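Long-range contact in RNA methyltransferase, TrmH family (Porphyromonas gingivalis, PDB 2I6D), which probably binds RNA and transfers a methyl group to it, as a member of the knotted TrmH (SpoU) family of methyltransferases: residues R44-V49 with M88-L93. Numbering follows the deposited sequence.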
ATOM      1  N   ARG A  44       0.859   3.029  15.698  1.00 29.48           N
ATOM      2  CA  ARG A  44       1.236   3.666  16.941  1.00 30.38           C
ATOM      3  C   ARG A  44       1.279   5.161  16.699  1.00 29.76           C
ATOM      4  O   ARG A  44       2.147   5.645  15.986  1.00 30.10           O
ATOM      5  CB  ARG A  44       2.616   3.182  17.355  1.00 30.20           C
ATOM      6  CG  ARG A  44       2.828   3.058  18.846  1.00 33.67           C
ATOM      7  CD  ARG A  44       2.827   4.396  19.514  1.00 36.91           C
ATOM      8  NE  ARG A  44       3.210   4.287  20.922  1.00 38.87           N
ATOM      9  CZ  ARG A  44       3.281   5.318  21.762  1.00 41.24           C
ATOM     10  NH1 ARG A  44       3.655   5.114  23.037  1.00 40.55           N
ATOM     11  NH2 ARG A  44       2.992   6.553  21.333  1.00 37.79           N
ATOM     12  N   CYS A  45       0.362   5.889  17.319  1.00 29.49           N
ATOM     13  CA  CYS A  45       0.302   7.336  17.132  1.00 30.05           C
ATOM     14  C   CYS A  45       1.269   8.082  18.082  1.00 30.51           C
ATOM     15  O   CYS A  45       1.232   7.886  19.297  1.00 30.24           O
ATOM     16  CB  CYS A  45      -1.137   7.827  17.283  1.00 29.89           C
ATOM     17  SG  CYS A  45      -1.265   9.613  17.019  1.00 30.51           S
ATOM     18  N   ARG A  46       2.128   8.912  17.492  1.00 30.76           N
ATOM     19  CA  ARG A  46       3.164   9.709  18.156  0.50 32.26           C
ATOM     20  C   ARG A  46       2.649  11.128  18.456  1.00 32.11           C
ATOM     21  O   ARG A  46       2.997  11.753  19.456  1.00 31.85           O
ATOM     22  CB  ARG A  46       4.335   9.783  17.159  0.50 32.23           C
ATOM     23  CG  ARG A  46       5.663  10.370  17.623  0.50 33.76           C
ATOM     24  CD  ARG A  46       6.741  10.016  16.585  0.50 33.58           C
ATOM     25  NE  ARG A  46       7.903  10.893  16.629  0.50 37.56           N
ATOM     26  CZ  ARG A  46       9.041  10.675  15.972  0.50 38.94           C
ATOM     27  NH1 ARG A  46      10.051  11.531  16.084  0.50 38.52           N
ATOM     28  NH2 ARG A  46       9.179   9.598  15.213  0.50 39.58           N
HETATM   29  N   MSE A  47       1.859  11.646  17.515  1.00 32.03           N
HETATM   30  CA  MSE A  47       1.404  13.024  17.560  1.00 35.01           C
HETATM   31  C   MSE A  47       0.066  13.143  16.833  1.00 31.92           C
HETATM   32  O   MSE A  47      -0.151  12.489  15.812  1.00 30.63           O
HETATM   33  CB  MSE A  47       2.452  13.926  16.912  1.00 33.95           C
HETATM   34  CG  MSE A  47       1.991  15.335  16.642  1.00 39.40           C
HETATM   35 SE   MSE A  47       3.514  16.524  16.196  1.00 48.91          SE
HETATM   36  CE  MSE A  47       3.897  17.157  17.991  1.00 47.34           C
ATOM     37  N   LEU A  48      -0.825  13.968  17.379  1.00 30.30           N
ATOM     38  CA  LEU A  48      -2.144  14.197  16.787  1.00 28.79           C
ATOM     39  C   LEU A  48      -2.450  15.679  16.937  1.00 28.63           C
ATOM     40  O   LEU A  48      -2.471  16.208  18.038  1.00 28.22           O
ATOM     41  CB  LEU A  48      -3.201  13.339  17.474  1.00 28.24           C
ATOM     42  CG  LEU A  48      -4.598  13.383  16.866  1.00 29.75           C
ATOM     43  CD1 LEU A  48      -4.596  12.822  15.426  1.00 29.98           C
ATOM     44  CD2 LEU A  48      -5.572  12.602  17.747  1.00 28.90           C
ATOM     45  N   VAL A  49      -2.669  16.348  15.816  1.00 28.59           N
ATOM     46  CA  VAL A  49      -2.803  17.810  15.788  1.00 29.47           C
ATOM     47  C   VAL A  49      -4.113  18.094  15.061  1.00 29.21           C
ATOM     48  O   VAL A  49      -4.345  17.569  13.964  1.00 28.43           O
ATOM     49  CB  VAL A  49      -1.628  18.393  15.015  1.00 30.34           C
ATOM     50  CG1 VAL A  49      -1.838  19.824  14.683  1.00 34.67           C
ATOM     51  CG2 VAL A  49      -0.345  18.240  15.842  1.00 31.10           C
HETATM   52  N   MSE A  88      -4.163  16.072  11.541  1.00 28.86           N
HETATM   53  CA  MSE A  88      -2.986  15.427  11.000  1.00 31.53           C
HETATM   54  C   MSE A  88      -2.411  14.579  12.120  1.00 29.81           C
HETATM   55  O   MSE A  88      -2.202  15.074  13.237  1.00 29.41           O
HETATM   56  CB  MSE A  88      -1.977  16.486  10.519  1.00 31.79           C
HETATM   57  CG  MSE A  88      -0.777  15.913   9.758  1.00 33.41           C
HETATM   58 SE   MSE A  88       0.216  17.396   8.867  1.00 40.89          SE
HETATM   59  CE  MSE A  88       1.580  16.300   7.940  1.00 36.47           C
ATOM     60  N   ALA A  89      -2.195  13.294  11.835  1.00 28.15           N
ATOM     61  CA  ALA A  89      -1.619  12.349  12.803  1.00 27.77           C
ATOM     62  C   ALA A  89      -0.221  11.971  12.361  1.00 27.84           C
ATOM     63  O   ALA A  89       0.059  11.908  11.172  1.00 28.38           O
ATOM     64  CB  ALA A  89      -2.521  11.071  12.905  1.00 25.96           C
ATOM     65  N   VAL A  90       0.659  11.686  13.318  1.00 27.70           N
ATOM     66  CA  VAL A  90       1.937  11.110  12.991  1.00 26.04           C
ATOM     67  C   VAL A  90       1.943   9.719  13.628  1.00 26.66           C
ATOM     68  O   VAL A  90       1.695   9.591  14.837  1.00 26.69           O
ATOM     69  CB  VAL A  90       3.121  11.948  13.512  1.00 26.48           C
ATOM     70  CG1 VAL A  90       4.438  11.200  13.216  1.00 25.41           C
ATOM     71  CG2 VAL A  90       3.152  13.346  12.832  1.00 25.36           C
ATOM     72  N   PHE A  91       2.201   8.702  12.812  1.00 24.85           N
ATOM     73  CA  PHE A  91       2.277   7.316  13.273  1.00 25.89           C
ATOM     74  C   PHE A  91       3.674   6.798  13.098  1.00 26.58           C
ATOM     75  O   PHE A  91       4.400   7.248  12.198  1.00 26.58           O
ATOM     76  CB  PHE A  91       1.366   6.418  12.437  1.00 25.63           C
ATOM     77  CG  PHE A  91      -0.098   6.704  12.604  1.00 26.55           C
ATOM     78  CD1 PHE A  91      -0.768   6.370  13.787  1.00 26.00           C
ATOM     79  CD2 PHE A  91      -0.823   7.259  11.557  1.00 28.55           C
ATOM     80  CE1 PHE A  91      -2.145   6.631  13.934  1.00 28.36           C
ATOM     81  CE2 PHE A  91      -2.207   7.494  11.685  1.00 30.64           C
ATOM     82  CZ  PHE A  91      -2.858   7.182  12.882  1.00 28.84           C
ATOM     83  N   ASP A  92       4.045   5.819  13.930  1.00 26.46           N
ATOM     84  CA  ASP A  92       5.256   5.067  13.726  1.00 26.72           C
ATOM     85  C   ASP A  92       5.177   4.252  12.444  1.00 27.09           C
ATOM     86  O   ASP A  92       4.170   3.577  12.168  1.00 26.17           O
ATOM     87  CB  ASP A  92       5.467   4.081  14.879  1.00 26.89           C
ATOM     88  CG  ASP A  92       5.975   4.742  16.146  1.00 27.83           C
ATOM     89  OD1 ASP A  92       6.241   5.969  16.151  1.00 27.80           O
ATOM     90  OD2 ASP A  92       6.117   4.000  17.135  1.00 27.75           O
ATOM     91  N   LEU A  93       6.258   4.296  11.678  1.00 27.80           N
ATOM     92  CA  LEU A  93       6.451   3.395  10.566  1.00 29.15           C
ATOM     93  C   LEU A  93       6.553   1.982  11.160  1.00 30.56           C
ATOM     94  O   LEU A  93       7.316   1.769  12.106  1.00 30.65           O
ATOM     95  CB  LEU A  93       7.750   3.800   9.869  1.00 29.26           C
ATOM     96  CG  LEU A  93       7.965   3.683   8.371  1.00 29.22           C
ATOM     97  CD1 LEU A  93       6.842   4.315   7.598  1.00 26.69           C
ATOM     98  CD2 LEU A  93       9.284   4.357   8.017  1.00 28.83           C
TER
HETATM   99  O   HOH W   1       2.845   1.978  13.891  1.00 33.47           O
HETATM  100  O   HOH W   2       8.360   7.292  15.411  1.00 45.71           O
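The carbonyl oxygen V90 O is gripped by two successive amides of the facing strand: R46 N donates to it at 2.8 Å, and M47 N adds a weak bond at 3.4 Å. Two residues thus face one, the mark of a classic beta bulge, and the register slips by one between C45–F91 and M47–V90. Beyond the bulge the antiparallel pairing is regular, with V90 N bonded to M47 O at 2.7 Å and V49 and M88 exchanging amide bonds both ways. On the other side of the bulge, D92 N donates to R44 O in the plane of that carbonyl, while a water links R44 N to D92 O.

Side chains part to two faces. On one, C45 lays CB against CE1 of F91 (3.7 Å), and its SG, swung anti to the backbone N (chi1 -179°), stands obliquely 5.0 Å from the ring centroid; farther along, L48 CD1 rests on A89 CB at 3.7 Å. On the other face V90 meets M47, CB to CB; helix 7-15 covers this face, with F12 and L13 against V90 and Q9 against M47.

At the D92 end of the pairing, the carboxylate runs beside the aliphatic part of R44, OD2 3.6 Å from CB, but neither arginine salt-bridges it: R44 reaches D63 and R46 reaches E25. These are the two central strands of the mixed sheet in the probable substrate-binding domain. Backbone bonds fix the pairing here, apolar side chains meet on both faces, and the arginine charges are met by acids from other parts of the domain.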